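Side-chain contact in probable 2-oxoacid ferredoxin oxidoreductase, alpha chain (Thermoplasma acidophilum, PDB 3JU3), which probably helps oxidise 2-oxoacids such as 2-oxoglutarate to acyl-CoA with ferredoxin as electron acceptor, this chain being a core domain II fragment: residues Leu29-Asp34 and Met103-Ile108. Sequence-based numbering, arbitrary orientation. Where two conformers were deposited one is given.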
# COMPACT_ATOMS: atom_id res chain seq x y z
N LEU A 29 17.89 3.24 -8.83
CA LEU A 29 19.25 2.84 -9.13
C LEU A 29 19.41 2.39 -10.59
O LEU A 29 20.43 2.69 -11.23
CB LEU A 29 19.77 1.80 -8.14
CG LEU A 29 20.13 2.28 -6.73
CD1 LEU A 29 20.52 1.08 -5.88
CD2 LEU A 29 21.28 3.33 -6.71
N ASP A 30 18.40 1.69 -11.11
CA ASP A 30 18.34 1.40 -12.54
C ASP A 30 18.16 2.64 -13.43
O ASP A 30 18.71 2.67 -14.53
CB ASP A 30 17.19 0.43 -12.85
CG ASP A 30 17.39 -0.93 -12.22
OD1 ASP A 30 18.53 -1.30 -11.83
OD2 ASP A 30 16.37 -1.64 -12.12
N VAL A 31 17.36 3.63 -12.99
CA VAL A 31 17.18 4.84 -13.78
C VAL A 31 18.51 5.59 -13.88
O VAL A 31 18.83 6.19 -14.94
CB VAL A 31 16.08 5.76 -13.22
CG1 VAL A 31 16.00 7.08 -14.03
CG2 VAL A 31 14.76 5.07 -13.29
N ILE A 32 19.25 5.57 -12.78
CA ILE A 32 20.64 6.07 -12.75
C ILE A 32 21.50 5.44 -13.86
O ILE A 32 22.23 6.16 -14.58
CB ILE A 32 21.25 5.97 -11.33
CG1 ILE A 32 20.56 7.02 -10.44
CG2 ILE A 32 22.81 6.17 -11.34
CD1 ILE A 32 20.83 6.92 -9.01
N GLU A 33 21.42 4.11 -14.01
CA GLU A 33 22.25 3.44 -15.01
C GLU A 33 21.82 3.79 -16.43
O GLU A 33 22.67 4.06 -17.28
CB GLU A 33 22.31 1.92 -14.81
CG GLU A 33 23.01 1.46 -13.53
CD GLU A 33 24.38 2.13 -13.29
OE1 GLU A 33 25.40 1.64 -13.84
OE2 GLU A 33 24.43 3.12 -12.54
N ASP A 34 20.51 3.81 -16.67
CA ASP A 34 19.95 4.27 -17.96
C ASP A 34 20.36 5.71 -18.33
O ASP A 34 20.68 6.00 -19.49
CB ASP A 34 18.43 4.15 -17.93
CG ASP A 34 17.96 2.75 -17.67
OD1 ASP A 34 18.59 1.79 -18.16
OD2 ASP A 34 16.94 2.59 -16.97
N MSE A 103 5.42 4.46 -10.81
CA MSE A 103 5.75 4.57 -12.22
C MSE A 103 6.73 3.47 -12.62
O MSE A 103 7.45 2.94 -11.77
CB MSE A 103 6.40 5.92 -12.49
CG MSE A 103 5.45 7.08 -12.68
SE MSE A 103 6.56 8.65 -13.08
CE MSE A 103 5.18 10.01 -12.79
N THR A 104 6.76 3.13 -13.91
CA THR A 104 7.80 2.26 -14.46
C THR A 104 9.16 3.01 -14.60
O THR A 104 9.20 4.24 -14.56
CB THR A 104 7.39 1.66 -15.81
OG1 THR A 104 7.26 2.71 -16.78
CG2 THR A 104 6.04 0.91 -15.69
N GLU A 105 10.26 2.26 -14.74
CA GLU A 105 11.58 2.85 -14.95
C GLU A 105 11.62 3.80 -16.14
O GLU A 105 12.26 4.84 -16.08
CB GLU A 105 12.66 1.78 -15.10
CG GLU A 105 13.39 1.50 -13.80
CD GLU A 105 12.87 0.27 -13.08
OE1 GLU A 105 13.69 -0.60 -12.72
OE2 GLU A 105 11.63 0.16 -12.89
N ASP A 106 10.94 3.41 -17.21
CA ASP A 106 10.81 4.25 -18.39
C ASP A 106 10.02 5.52 -18.09
O ASP A 106 10.36 6.59 -18.59
CB ASP A 106 10.18 3.47 -19.55
CG ASP A 106 10.98 2.23 -19.94
OD1 ASP A 106 12.15 2.10 -19.50
OD2 ASP A 106 10.44 1.39 -20.70
N GLU A 107 8.97 5.41 -17.27
CA GLU A 107 8.18 6.57 -16.87
C GLU A 107 8.96 7.48 -15.94
O GLU A 107 8.86 8.71 -16.04
CB GLU A 107 6.86 6.16 -16.22
CG GLU A 107 5.79 5.76 -17.22
CD GLU A 107 4.57 5.15 -16.57
OE1 GLU A 107 4.56 5.02 -15.32
OE2 GLU A 107 3.61 4.82 -17.30
N ILE A 108 9.72 6.87 -15.04
CA ILE A 108 10.54 7.63 -14.11
C ILE A 108 11.63 8.37 -14.91
O ILE A 108 11.86 9.57 -14.71
CB ILE A 108 11.21 6.72 -13.01
CG1 ILE A 108 10.15 6.08 -12.10
CG2 ILE A 108 12.23 7.52 -12.17
CD1 ILE A 108 10.73 5.11 -11.10
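Two helices of pyruvate:ferredoxin oxidoreductase core domain II pack here, the middle of helix 25-37 against the first turn of helix 105-117, with Val31 meeting Glu105 and Ile108, and Asp30 meeting Glu105. The backbones come nearest at Val31 and Glu105, whose CA atoms are 6.1 Å apart. Val31 supplies the apolar centre: with CG1 anti to the backbone N (chi1 176°), its other branch, CG2, reaches the second helix, 3.7 Å from Ile108 CG2. The same Val31 methyl is 3.8 Å from the carbonyl O of Glu105 and 3.9 Å from Glu105 CG. Behind this pair the packing runs on into the domain, Val31 also touching Phe18 of strand 16-21 and Ile108 touching Ile95 of strand 93-95. The helix start is itself fixed by a capping box, in which Glu107 N donates to Thr104 OG1 (3.2 Å) and Thr104 N donates to Glu107 OE1, which it meets from above the carboxylate plane; Arg101 forms a salt bridge with the same oxygen. At the solvent-exposed Asp30 the contact turns polar: the chain of Glu105 bends at chi2 (99°), bringing its carboxylate to that of Asp30 with the two planes only 17° apart. Asp30 OD2 and Glu105 OE1 lie 2.9 Å from each other, a close approach of like charges that is likely to raise the pKa of one of the two acids. Trimming Glu105 to an alanine is likely to open a gap beside Val31 CG2 and Asp30 CB, since the Glu105 CG methylene that packs against both, 4.1 Å from Asp30 CB, would be gone.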